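Putative rRNA methyltransferase (Sorangium cellulosum, PDB 4RX1) probably methylates an adenine of 16S ribosomal RNA at N1, with S-adenosylmethionine as the likely methyl donor. Local coordinates at residues A[1-6]-A[81-86]; A[29-34]-A[99-104]; A[103-108]-A[138-143]; A[134-139]-A[206-211]. One frame throughout, in Å; residues are numbered along the deposited sequence.

Contact 1. Residues A[1-6]-A[81-86]; sequences MIVQLG and LFVVAS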
loop_
_atom_site.group_PDB
_atom_site.type_symbol
_atom_site.label_atom_id
_atom_site.label_comp_id
_atom_site.label_asym_id
_atom_site.label_seq_id
_atom_site.Cartn_x
_atom_site.Cartn_y
_atom_site.Cartn_z
ATOM N N MET A 1 11.053 11.667 9.087
ATOM C CA MET A 1 10.825 10.682 8.037
ATOM C C MET A 1 12.104 10.477 7.209
ATOM O O MET A 1 12.798 11.451 6.873
ATOM C CB MET A 1 9.681 11.152 7.142
ATOM C CG MET A 1 9.328 10.215 5.984
ATOM S SD MET A 1 7.800 10.750 5.131
ATOM C CE MET A 1 8.402 12.186 4.211
ATOM N N ILE A 2 12.418 9.217 6.900
ATOM C CA ILE A 2 13.559 8.891 6.051
ATOM C C ILE A 2 13.105 8.775 4.568
ATOM O O ILE A 2 12.209 7.982 4.243
ATOM C CB ILE A 2 14.272 7.566 6.529
ATOM C CG1 ILE A 2 14.699 7.647 8.021
ATOM C CG2 ILE A 2 15.441 7.197 5.619
ATOM C CD1 ILE A 2 15.559 8.836 8.372
ATOM N N VAL A 3 13.704 9.584 3.687
ATOM C CA VAL A 3 13.427 9.544 2.242
ATOM C C VAL A 3 14.578 8.914 1.457
ATOM O O VAL A 3 15.739 9.255 1.679
ATOM C CB VAL A 3 13.175 10.951 1.667
ATOM C CG1 VAL A 3 13.362 10.956 0.156
ATOM C CG2 VAL A 3 11.798 11.452 2.050
ATOM N N GLN A 4 14.276 7.999 0.538
ATOM C CA GLN A 4 15.348 7.392 -0.247
ATOM C C GLN A 4 15.601 8.156 -1.546
ATOM O O GLN A 4 14.656 8.509 -2.269
ATOM C CB GLN A 4 15.050 5.924 -0.542
ATOM C CG GLN A 4 16.272 5.108 -0.952
ATOM C CD GLN A 4 17.262 4.869 0.201
ATOM O OE1 GLN A 4 16.929 5.059 1.373
ATOM N NE2 GLN A 4 18.490 4.458 -0.138
ATOM N N LEU A 5 16.876 8.420 -1.823
ATOM C CA LEU A 5 17.298 9.136 -3.036
ATOM C C LEU A 5 18.562 8.468 -3.601
ATOM O O LEU A 5 19.691 8.824 -3.238
ATOM C CB LEU A 5 17.571 10.611 -2.699
ATOM C CG LEU A 5 18.171 11.519 -3.785
ATOM C CD1 LEU A 5 17.733 11.115 -5.179
ATOM C CD2 LEU A 5 17.820 12.983 -3.562
ATOM N N GLY A 6 18.366 7.488 -4.480
ATOM C CA GLY A 6 19.472 6.657 -4.938
ATOM C C GLY A 6 20.024 5.899 -3.752
ATOM O O GLY A 6 19.253 5.276 -3.022
ATOM N N LEU A 81 7.681 9.995 -4.515
ATOM C CA LEU A 81 8.500 10.043 -3.316
ATOM C C LEU A 81 8.698 8.658 -2.698
ATOM O O LEU A 81 7.756 7.867 -2.645
ATOM C CB LEU A 81 7.851 10.985 -2.302
ATOM C CG LEU A 81 8.716 11.224 -1.074
ATOM C CD1 LEU A 81 9.967 11.995 -1.514
ATOM C CD2 LEU A 81 7.913 11.979 0.029
ATOM N N PHE A 82 9.899 8.374 -2.199
ATOM C CA PHE A 82 10.166 7.041 -1.678
ATOM C C PHE A 82 10.696 7.090 -0.265
ATOM O O PHE A 82 11.692 7.767 0.037
ATOM C CB PHE A 82 11.081 6.254 -2.622
ATOM C CG PHE A 82 10.479 6.068 -3.971
ATOM C CD1 PHE A 82 9.605 5.029 -4.211
ATOM C CD2 PHE A 82 10.704 7.009 -4.985
ATOM C CE1 PHE A 82 9.002 4.877 -5.467
ATOM C CE2 PHE A 82 10.103 6.869 -6.230
ATOM C CZ PHE A 82 9.250 5.801 -6.470
ATOM N N VAL A 83 9.997 6.375 0.602
ATOM C CA VAL A 83 10.197 6.497 2.028
ATOM C C VAL A 83 10.531 5.133 2.592
ATOM O O VAL A 83 9.862 4.140 2.249
ATOM C CB VAL A 83 8.922 7.050 2.657
ATOM C CG1 VAL A 83 8.993 6.992 4.180
ATOM C CG2 VAL A 83 8.690 8.474 2.163
ATOM N N VAL A 84 11.574 5.064 3.423
ATOM C CA VAL A 84 11.899 3.802 4.088
ATOM C C VAL A 84 11.271 3.672 5.482
ATOM O O VAL A 84 11.481 4.511 6.347
ATOM C CB VAL A 84 13.423 3.415 4.013
ATOM C CG1 VAL A 84 14.234 4.498 3.319
ATOM C CG2 VAL A 84 13.987 3.065 5.365
ATOM N N ALA A 85 10.441 2.641 5.645
ATOM C CA ALA A 85 9.706 2.360 6.884
ATOM C C ALA A 85 8.942 1.050 6.736
ATOM O O ALA A 85 8.698 0.600 5.616
ATOM C CB ALA A 85 8.719 3.489 7.197
ATOM N N SER A 86 8.604 0.424 7.861
ATOM C CA SER A 86 7.699 -0.736 7.892
ATOM C C SER A 86 6.348 -0.363 8.474
ATOM O O SER A 86 6.236 0.621 9.213
ATOM C CB SER A 86 8.281 -1.845 8.741
ATOM O OG SER A 86 8.413 -1.380 10.069
HETATM O O HOH W 1 10.575 6.891 7.493
HETATM O O HOH W 2 12.398 9.768 -3.144
#
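The carbonyl oxygen of F82 receives two groups from strand 2-5. Q4 N donates a short, fairly straight hydrogen bond (Q4 N to F82 O 2.6 Å), and V3 CA adds a weaker CA-H...O contact to the same oxygen. The pattern is mirrored at I2 O, which accepts from V84 N at 3.1 Å and is also approached by V83 CA. Between the two bonds V3 and V83 form a single backbone bridge. The strand directions differ by 123°, so the backbones diverge and water spans the gaps: one molecule accepts from I2 N and donates to V84 O, another accepts from F82 N and donates to Q4 O (2.7 Å).

Side chains fill both flanks. M1 crosses V83 at about a right angle, its CG 3.7 Å from V83 CG1, and the bend at its sulfur (chi3 74°) carries CE toward L81 CD2. V3 CG1 meets L81 CD1 at 3.9 Å. On the other flank the branched methyls I2 CG2 and V84 CG1 touch, and Q4 OE1 rests on V84 CG1 (3.4 Å) while hydrogen-bonded to S9 OG; Q4 NE2 donates to G6 O at 3.1 Å. Replacing Q4 by a leucine removes both amide atoms and would probably leave S9 OG and G6 O without the partner that ties them together.

Strand 80-84 is one of the two outermost strands of the large sheet, and the N-terminal hairpin 2-5/8-11 docks on it here. Since main-chain atoms and water carry most polar links, the side chains need mainly apolar shape, Q4 excepted.

Contact 2. Residues A[29-34]-A[99-104]; sequences IDVGTG and HTLTLN. With GOL (glycerol), chain E.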
loop_
_atom_site.group_PDB
_atom_site.type_symbol
_atom_site.label_atom_id
_atom_site.label_comp_id
_atom_site.label_asym_id
_atom_site.label_seq_id
_atom_site.Cartn_x
_atom_site.Cartn_y
_atom_site.Cartn_z
ATOM N N ILE A 29 -0.492 6.575 -1.368
ATOM C CA ILE A 29 0.580 5.932 -0.624
ATOM C C ILE A 29 0.586 4.429 -0.879
ATOM O O ILE A 29 -0.435 3.763 -0.698
ATOM C CB ILE A 29 0.483 6.243 0.877
ATOM C CG1 ILE A 29 0.561 7.760 1.091
ATOM C CG2 ILE A 29 1.587 5.528 1.642
ATOM C CD1 ILE A 29 0.266 8.209 2.518
ATOM N N ASP A 30 1.722 3.908 -1.327
ATOM C CA ASP A 30 1.863 2.480 -1.571
ATOM C C ASP A 30 2.734 1.841 -0.495
ATOM O O ASP A 30 3.953 2.081 -0.455
ATOM C CB ASP A 30 2.501 2.248 -2.937
ATOM C CG ASP A 30 2.487 0.786 -3.345
ATOM O OD1 ASP A 30 1.537 0.078 -2.942
ATOM O OD2 ASP A 30 3.424 0.350 -4.060
ATOM N N VAL A 31 2.116 1.027 0.370
ATOM C CA VAL A 31 2.820 0.414 1.499
ATOM C C VAL A 31 3.385 -0.967 1.142
ATOM O O VAL A 31 2.637 -1.849 0.698
ATOM C CB VAL A 31 1.898 0.302 2.751
ATOM C CG1 VAL A 31 2.596 -0.449 3.897
ATOM C CG2 VAL A 31 1.462 1.683 3.223
ATOM N N GLY A 32 4.697 -1.150 1.341
ATOM C CA GLY A 32 5.386 -2.369 0.931
ATOM C C GLY A 32 5.597 -2.317 -0.575
ATOM O O GLY A 32 5.200 -3.234 -1.304
ATOM N N THR A 33 6.218 -1.229 -1.037
ATOM C CA THR A 33 6.271 -0.889 -2.461
ATOM C C THR A 33 7.343 -1.647 -3.262
ATOM O O THR A 33 7.304 -1.685 -4.507
ATOM C CB THR A 33 6.424 0.646 -2.658
ATOM O OG1 THR A 33 6.026 1.024 -3.987
ATOM C CG2 THR A 33 7.862 1.112 -2.377
ATOM N N GLY A 34 8.296 -2.263 -2.565
ATOM C CA GLY A 34 9.316 -3.059 -3.237
ATOM C C GLY A 34 10.233 -2.195 -4.090
ATOM O O GLY A 34 10.827 -1.226 -3.573
ATOM N N HIS A 99 -5.454 9.820 0.045
ATOM C CA HIS A 99 -6.770 9.581 -0.552
ATOM C C HIS A 99 -6.893 8.102 -0.879
ATOM O O HIS A 99 -7.956 7.499 -0.702
ATOM C CB HIS A 99 -6.956 10.362 -1.865
ATOM C CG HIS A 99 -7.064 11.837 -1.682
ATOM N ND1 HIS A 99 -5.967 12.651 -1.473
ATOM C CD2 HIS A 99 -8.151 12.650 -1.604
ATOM C CE1 HIS A 99 -6.373 13.897 -1.317
ATOM N NE2 HIS A 99 -7.688 13.923 -1.374
ATOM N N THR A 100 -5.796 7.533 -1.376
ATOM C CA THR A 100 -5.736 6.132 -1.771
ATOM C C THR A 100 -4.508 5.479 -1.140
ATOM O O THR A 100 -3.380 5.987 -1.268
ATOM C CB THR A 100 -5.663 5.982 -3.312
ATOM O OG1 THR A 100 -6.752 6.693 -3.909
ATOM C CG2 THR A 100 -5.727 4.508 -3.743
ATOM N N LEU A 101 -4.732 4.366 -0.441
ATOM C CA LEU A 101 -3.639 3.626 0.169
ATOM C C LEU A 101 -3.647 2.261 -0.478
ATOM O O LEU A 101 -4.640 1.536 -0.374
ATOM C CB LEU A 101 -3.837 3.476 1.679
ATOM C CG LEU A 101 -2.637 2.911 2.462
ATOM C CD1 LEU A 101 -2.762 3.282 3.927
ATOM C CD2 LEU A 101 -2.448 1.406 2.330
ATOM N N THR A 102 -2.542 1.889 -1.115
ATOM C CA THR A 102 -2.489 0.593 -1.774
ATOM C C THR A 102 -1.566 -0.367 -1.073
ATOM O O THR A 102 -0.475 0.016 -0.611
ATOM C CB THR A 102 -2.027 0.684 -3.254
ATOM O OG1 THR A 102 -0.691 1.218 -3.315
ATOM C CG2 THR A 102 -2.981 1.545 -4.065
ATOM N N LEU A 103 -2.000 -1.622 -1.020
ATOM C CA LEU A 103 -1.121 -2.730 -0.656
ATOM C C LEU A 103 -1.192 -3.744 -1.781
ATOM O O LEU A 103 -2.219 -4.400 -1.976
ATOM C CB LEU A 103 -1.548 -3.355 0.663
ATOM C CG LEU A 103 -1.615 -2.347 1.812
ATOM C CD1 LEU A 103 -3.049 -2.237 2.334
ATOM C CD2 LEU A 103 -0.637 -2.705 2.916
ATOM N N ASN A 104 -0.115 -3.814 -2.553
ATOM C CA ASN A 104 -0.008 -4.698 -3.705
ATOM C C ASN A 104 0.823 -5.934 -3.364
ATOM O O ASN A 104 2.022 -5.816 -3.090
ATOM C CB ASN A 104 0.635 -3.951 -4.883
ATOM C CG ASN A 104 -0.217 -2.792 -5.368
ATOM O OD1 ASN A 104 -1.436 -2.910 -5.457
ATOM N ND2 ASN A 104 0.418 -1.661 -5.665
HETATM C C1 GOL E . 4.946 -6.471 -1.303
HETATM O O1 GOL E . 3.939 -5.571 -1.779
HETATM C C2 GOL E . 5.680 -6.003 -0.024
HETATM O O2 GOL E . 4.906 -6.161 1.161
HETATM C C3 GOL E . 6.977 -6.777 0.150
HETATM O O3 GOL E . 7.913 -5.991 0.857
HETATM O O HOH W 3 3.446 -1.887 -5.279
HETATM O O HOH W 4 2.297 -2.616 -2.068
HETATM O O HOH W 5 4.658 -3.789 -4.100
#
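I29 opens the pairing with strand 100-104: its N donates to T100 O at 2.9 Å, and its O accepts from T102 N, both nearly straight, as suits neighbouring parallel strands. L101 CA adds a CA-H...O contact to the same I29 oxygen.

D30 comes next, its side chain on the same face as T102. With its CG anti to the backbone N (chi1 -171°), the carboxylate swings over to T102, whose OG1 donates to D30 OD1 at 2.5 Å from above the carboxylate plane, 43° out of it. A threonine suits this place because it supplies a hydroxyl on a short, beta-branched stem. The other oxygen, D30 OD2, accepts from T33 OG1 at 2.7 Å on its anti side, somewhat out of the carboxylate plane, and from a water that N104 ND2 also reaches. Buried as it is, the carboxylate is gripped at both ends. These strands are central in a Rossmann-like methyltransferase sheet, and the run from D30 to G34 resembles the glycine-rich first motif that ends the first strand and in relatives helps hold S-adenosylmethionine.

V31 N donates a hydrogen bond to T102 O almost end-on, with a C=O...N angle of 177°. On the apolar face V31 CG2 meets L101 CD2 at 4.0 Å, and V31 CB lies alongside L103 CD2 at 3.9 Å. A water 2.9 Å from V31 O accepts from N104 N, bridging the strands as they part.

At G32 the chain turns with positive phi. A glycerol, probably from the crystallisation liquor, sits here, its O1 2.7 Å from G32 O, and a side chain at this point would run into its O2.

Contact 3. Residues A[103-108]-A[138-143]; sequences LNFPWA and LLNQSV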
loop_
_atom_site.group_PDB
_atom_site.type_symbol
_atom_site.label_atom_id
_atom_site.label_comp_id
_atom_site.label_asym_id
_atom_site.label_seq_id
_atom_site.Cartn_x
_atom_site.Cartn_y
_atom_site.Cartn_z
ATOM N N LEU A 103 -2.000 -1.622 -1.020
ATOM C CA LEU A 103 -1.121 -2.730 -0.656
ATOM C C LEU A 103 -1.192 -3.744 -1.781
ATOM O O LEU A 103 -2.219 -4.400 -1.976
ATOM C CB LEU A 103 -1.548 -3.355 0.663
ATOM C CG LEU A 103 -1.615 -2.347 1.812
ATOM C CD1 LEU A 103 -3.049 -2.237 2.334
ATOM C CD2 LEU A 103 -0.637 -2.705 2.916
ATOM N N ASN A 104 -0.115 -3.814 -2.553
ATOM C CA ASN A 104 -0.008 -4.698 -3.705
ATOM C C ASN A 104 0.823 -5.934 -3.364
ATOM O O ASN A 104 2.022 -5.816 -3.090
ATOM C CB ASN A 104 0.635 -3.951 -4.883
ATOM C CG ASN A 104 -0.217 -2.792 -5.368
ATOM O OD1 ASN A 104 -1.436 -2.910 -5.457
ATOM N ND2 ASN A 104 0.418 -1.661 -5.665
ATOM N N PHE A 105 0.184 -7.103 -3.369
ATOM C CA PHE A 105 0.855 -8.367 -3.055
ATOM C C PHE A 105 1.710 -8.309 -1.780
ATOM O O PHE A 105 2.913 -8.570 -1.804
ATOM C CB PHE A 105 1.685 -8.833 -4.269
ATOM C CG PHE A 105 0.864 -9.022 -5.517
ATOM C CD1 PHE A 105 -0.094 -10.022 -5.588
ATOM C CD2 PHE A 105 1.016 -8.179 -6.610
ATOM C CE1 PHE A 105 -0.883 -10.190 -6.739
ATOM C CE2 PHE A 105 0.235 -8.350 -7.760
ATOM C CZ PHE A 105 -0.710 -9.357 -7.817
ATOM N N PRO A 106 1.092 -7.969 -0.650
ATOM C CA PRO A 106 1.914 -7.926 0.571
ATOM C C PRO A 106 2.425 -9.322 0.920
ATOM O O PRO A 106 1.732 -10.308 0.639
ATOM C CB PRO A 106 0.917 -7.481 1.641
ATOM C CG PRO A 106 -0.425 -7.943 1.102
ATOM C CD PRO A 106 -0.338 -7.736 -0.381
ATOM N N TRP A 107 3.613 -9.409 1.509
ATOM C CA TRP A 107 4.116 -10.687 2.020
ATOM C C TRP A 107 3.190 -11.288 3.106
ATOM O O TRP A 107 2.264 -10.627 3.605
ATOM C CB TRP A 107 5.536 -10.495 2.536
ATOM C CG TRP A 107 6.518 -10.239 1.424
ATOM C CD1 TRP A 107 6.263 -10.265 0.064
ATOM C CD2 TRP A 107 7.899 -9.901 1.563
ATOM N NE1 TRP A 107 7.410 -9.977 -0.640
ATOM C CE2 TRP A 107 8.435 -9.746 0.259
ATOM C CE3 TRP A 107 8.748 -9.718 2.670
ATOM C CZ2 TRP A 107 9.767 -9.420 0.026
ATOM C CZ3 TRP A 107 10.081 -9.398 2.441
ATOM C CH2 TRP A 107 10.578 -9.252 1.127
ATOM N N ALA A 108 3.422 -12.546 3.441
ATOM C CA ALA A 108 2.505 -13.292 4.311
ATOM C C ALA A 108 2.151 -12.605 5.640
ATOM O O ALA A 108 0.989 -12.615 6.050
ATOM C CB ALA A 108 3.038 -14.716 4.564
ATOM N N LEU A 138 -4.470 -5.886 -2.943
ATOM C CA LEU A 138 -4.415 -6.975 -3.915
ATOM C C LEU A 138 -3.789 -8.163 -3.203
ATOM O O LEU A 138 -2.606 -8.140 -2.864
ATOM C CB LEU A 138 -3.583 -6.587 -5.132
ATOM C CG LEU A 138 -4.289 -5.790 -6.224
ATOM C CD1 LEU A 138 -3.350 -5.531 -7.423
ATOM C CD2 LEU A 138 -5.554 -6.516 -6.672
ATOM N N LEU A 139 -4.589 -9.194 -2.960
ATOM C CA LEU A 139 -4.180 -10.248 -2.053
ATOM C C LEU A 139 -3.902 -11.533 -2.815
ATOM O O LEU A 139 -4.757 -12.010 -3.558
ATOM C CB LEU A 139 -5.279 -10.469 -1.030
ATOM C CG LEU A 139 -5.517 -9.229 -0.169
ATOM C CD1 LEU A 139 -6.488 -9.548 0.940
ATOM C CD2 LEU A 139 -4.206 -8.658 0.399
ATOM N N ASN A 140 -2.716 -12.104 -2.612
ATOM C CA ASN A 140 -2.334 -13.348 -3.272
ATOM C C ASN A 140 -1.444 -14.222 -2.390
ATOM O O ASN A 140 -0.469 -13.742 -1.804
ATOM C CB ASN A 140 -1.624 -13.047 -4.585
ATOM C CG ASN A 140 -1.267 -14.308 -5.350
ATOM O OD1 ASN A 140 -0.324 -15.020 -4.989
ATOM N ND2 ASN A 140 -2.010 -14.590 -6.413
ATOM N N GLN A 141 -1.752 -15.514 -2.339
ATOM C CA GLN A 141 -1.106 -16.407 -1.377
ATOM C C GLN A 141 0.182 -17.037 -1.902
ATOM O O GLN A 141 0.879 -17.753 -1.168
ATOM C CB GLN A 141 -2.080 -17.490 -0.907
ATOM C CG GLN A 141 -3.216 -16.946 -0.057
ATOM C CD GLN A 141 -3.934 -18.013 0.738
ATOM O OE1 GLN A 141 -3.491 -19.153 0.826
ATOM N NE2 GLN A 141 -5.057 -17.647 1.314
ATOM N N SER A 142 0.521 -16.737 -3.154
ATOM C CA SER A 142 1.795 -17.190 -3.693
ATOM C C SER A 142 2.953 -16.224 -3.347
ATOM O O SER A 142 4.071 -16.430 -3.794
ATOM C CB SER A 142 1.710 -17.393 -5.205
ATOM O OG SER A 142 1.580 -16.144 -5.867
ATOM N N VAL A 143 2.702 -15.191 -2.545
ATOM C CA VAL A 143 3.773 -14.253 -2.183
ATOM C C VAL A 143 4.826 -14.915 -1.305
ATOM O O VAL A 143 4.597 -16.008 -0.775
ATOM C CB VAL A 143 3.240 -13.035 -1.392
ATOM C CG1 VAL A 143 2.351 -12.171 -2.240
ATOM C CG2 VAL A 143 2.507 -13.495 -0.115
HETATM O O HOH W 6 -0.353 -10.860 -1.154
#
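V143 is wedged beneath the bend 105-108, a compact branched side chain whose two methyls divide the work. Its CG1 lies against F105 CB (4.0 Å) and the F105 and P106 carbonyl oxygens. A chi1 of -67° sets CG1 anti to the carbonyl carbon and leaves CG2 between that carbon and the backbone N, where it comes to 3.4 Å from P106 O and also reaches W107 CA and A108 N. Beside this, P106 CG packs on L139 CD2 at 3.9 Å, the rigid ring filling the space over the leucine. Farther out, the F105 ring turns its edge to N140 CB, 3.5 Å from CD1, with ring and amide planes 72° apart.

The polar rim is mostly main chain. L138 N donates to L103 O at 2.9 Å in nearly straight fashion, and F105 N reaches L138 O at 3.0 Å in the carbonyl plane. Past that point a water steps in, donating to P106 O and accepting from N140 N. N140 OD1 takes the backbone N of S142 at 2.7 Å, an Asx turn that shapes the exit from strand 138-140.

W107 is the N-cap residue of helix 108-115. Paired loops leaving the C-terminal ends of adjacent parallel strands are characteristic of Rossmann-like methyltransferases, which build their cofactor and substrate sites there.

Contact 4. Residues A[134-139]-A[206-211]; sequences ELIALL and TRLLTA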
loop_
_atom_site.group_PDB
_atom_site.type_symbol
_atom_site.label_atom_id
_atom_site.label_comp_id
_atom_site.label_asym_id
_atom_site.label_seq_id
_atom_site.Cartn_x
_atom_site.Cartn_y
_atom_site.Cartn_z
ATOM N N GLU A 134 -9.462 5.788 0.594
ATOM C CA GLU A 134 -9.661 4.370 0.287
ATOM C C GLU A 134 -8.420 3.496 0.546
ATOM O O GLU A 134 -7.303 3.871 0.204
ATOM C CB GLU A 134 -10.091 4.255 -1.184
ATOM C CG GLU A 134 -10.646 2.913 -1.644
ATOM C CD GLU A 134 -11.126 2.930 -3.111
ATOM O OE1 GLU A 134 -10.794 3.885 -3.859
ATOM O OE2 GLU A 134 -11.875 2.002 -3.500
ATOM N N LEU A 135 -8.629 2.339 1.168
ATOM C CA LEU A 135 -7.610 1.294 1.253
ATOM C C LEU A 135 -7.929 0.281 0.169
ATOM O O LEU A 135 -9.047 -0.240 0.124
ATOM C CB LEU A 135 -7.647 0.591 2.617
ATOM C CG LEU A 135 -6.557 -0.428 3.025
ATOM C CD1 LEU A 135 -6.649 -0.753 4.514
ATOM C CD2 LEU A 135 -6.674 -1.735 2.256
ATOM N N ILE A 136 -6.933 -0.035 -0.654
ATOM C CA ILE A 136 -7.068 -0.997 -1.749
ATOM C C ILE A 136 -5.978 -2.072 -1.657
ATOM O O ILE A 136 -4.787 -1.769 -1.729
ATOM C CB ILE A 136 -6.973 -0.278 -3.118
ATOM C CG1 ILE A 136 -8.012 0.843 -3.191
ATOM C CG2 ILE A 136 -7.183 -1.246 -4.292
ATOM C CD1 ILE A 136 -8.040 1.541 -4.536
ATOM N N ALA A 137 -6.389 -3.327 -1.515
ATOM C CA ALA A 137 -5.439 -4.414 -1.322
ATOM C C ALA A 137 -5.605 -5.461 -2.387
ATOM O O ALA A 137 -6.736 -5.841 -2.725
ATOM C CB ALA A 137 -5.584 -5.044 0.068
ATOM N N LEU A 138 -4.470 -5.886 -2.943
ATOM C CA LEU A 138 -4.415 -6.975 -3.915
ATOM C C LEU A 138 -3.789 -8.163 -3.203
ATOM O O LEU A 138 -2.606 -8.140 -2.864
ATOM C CB LEU A 138 -3.583 -6.587 -5.132
ATOM C CG LEU A 138 -4.289 -5.790 -6.224
ATOM C CD1 LEU A 138 -3.350 -5.531 -7.423
ATOM C CD2 LEU A 138 -5.554 -6.516 -6.672
ATOM N N LEU A 139 -4.589 -9.194 -2.960
ATOM C CA LEU A 139 -4.180 -10.248 -2.053
ATOM C C LEU A 139 -3.902 -11.533 -2.815
ATOM O O LEU A 139 -4.757 -12.010 -3.558
ATOM C CB LEU A 139 -5.279 -10.469 -1.030
ATOM C CG LEU A 139 -5.517 -9.229 -0.169
ATOM C CD1 LEU A 139 -6.488 -9.548 0.940
ATOM C CD2 LEU A 139 -4.206 -8.658 0.399
ATOM N N THR A 206 -6.084 -14.140 -7.120
ATOM C CA THR A 206 -5.886 -12.984 -6.273
ATOM C C THR A 206 -7.218 -12.302 -6.024
ATOM O O THR A 206 -8.091 -12.263 -6.880
ATOM C CB THR A 206 -4.865 -12.001 -6.842
ATOM O OG1 THR A 206 -5.535 -10.898 -7.458
ATOM C CG2 THR A 206 -4.016 -12.693 -7.821
ATOM N N ARG A 207 -7.392 -11.816 -4.813
ATOM C CA ARG A 207 -8.616 -11.139 -4.475
ATOM C C ARG A 207 -8.321 -9.674 -4.218
ATOM O O ARG A 207 -7.199 -9.281 -3.861
ATOM C CB ARG A 207 -9.317 -11.811 -3.294
ATOM C CG ARG A 207 -8.444 -11.986 -2.081
ATOM C CD ARG A 207 -8.676 -13.357 -1.429
ATOM N NE ARG A 207 -7.797 -13.590 -0.275
ATOM C CZ ARG A 207 -6.618 -14.174 -0.370
ATOM N NH1 ARG A 207 -6.157 -14.582 -1.535
ATOM N NH2 ARG A 207 -5.927 -14.365 0.656
ATOM N N LEU A 208 -9.338 -8.868 -4.444
ATOM C CA LEU A 208 -9.282 -7.451 -4.227
ATOM C C LEU A 208 -10.092 -7.115 -3.000
ATOM O O LEU A 208 -11.195 -7.627 -2.820
ATOM C CB LEU A 208 -9.857 -6.726 -5.443
ATOM C CG LEU A 208 -9.935 -5.203 -5.380
ATOM C CD1 LEU A 208 -8.569 -4.590 -5.178
ATOM C CD2 LEU A 208 -10.557 -4.700 -6.665
ATOM N N LEU A 209 -9.514 -6.314 -2.118
ATOM C CA LEU A 209 -10.207 -5.877 -0.919
ATOM C C LEU A 209 -10.146 -4.363 -0.849
ATOM O O LEU A 209 -9.048 -3.777 -0.907
ATOM C CB LEU A 209 -9.563 -6.496 0.330
ATOM C CG LEU A 209 -10.296 -6.283 1.656
ATOM C CD1 LEU A 209 -11.696 -6.875 1.547
ATOM C CD2 LEU A 209 -9.539 -6.947 2.816
ATOM N N THR A 210 -11.305 -3.709 -0.767
ATOM C CA THR A 210 -11.284 -2.252 -0.618
ATOM C C THR A 210 -12.065 -1.820 0.605
ATOM O O THR A 210 -13.082 -2.414 0.947
ATOM C CB THR A 210 -11.866 -1.534 -1.811
ATOM O OG1 THR A 210 -13.276 -1.789 -1.862
ATOM C CG2 THR A 210 -11.179 -2.002 -3.083
ATOM N N ALA A 211 -11.602 -0.776 1.265
ATOM C CA ALA A 211 -12.326 -0.300 2.416
ATOM C C ALA A 211 -12.206 1.198 2.481
ATOM O O ALA A 211 -11.170 1.766 2.114
ATOM C CB ALA A 211 -11.802 -0.957 3.701
#
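R207 folds its side chain over L139. From CB, on the sheet face that also carries A137 and L209, the chain enters an unusual first turn (chi1 53°, CG between the backbone N and the carbonyl carbon) that sets R207 CG 3.7 Å from L139 CB. After the bend at chi2, NE and CZ pass over the same carbon, so that L139 CB lies 4.0 Å above the guanidinium plane, over its centre; NH1 ends 3.6 Å from L139 O. Outside the pair, R207 also packs on L111 and L158. With an alanine here the flat group is gone, and L139 would probably lose the cover on this side.

Beneath the side chains runs a regular antiparallel ladder. L139, A137 and L135 form hydrogen-bonded pairs with R207, L209 and A211, as in A137 N to L209 O at 2.8 Å. On the opposite face L208 CD1 nests between I136 CG2 (3.7 Å) and L138 CD2 (3.9 Å). At the far end E134 OE2 lies by T210 CB while forming a salt bridge with R179.

Six backbone bonds thus hold the strands, while the arginine's methylene stem and flat guanidinium face can lie on L139 CB without needing a polar partner there.

All four contacts reach the seven-stranded mixed sheet, strand order 3-2-1-4-5-7-6. Contact 1 sits at an outer strand, 80-84, its centre 13 Å from that of contact 2, which joins the central strands 26-31 and 98-104. Contact 3 (12 Å on) continues to 133-140, sharing L103 and N104 with contact 2; contact 4, 10 Å from contacts 2 and 3, adds 206-213, the antiparallel strand inserted between 133-140 and 176-183, as in Rossmann-like methyltransferases. Along the chain the segments of contacts 1 and 2 alternate, because the N-terminal strand 2-5 packs back on strand 80-84. Contacts 2 and 3 lie at the C-terminal end of the parallel strands, where methyltransferases of this fold bind cofactor and substrate, as probably here.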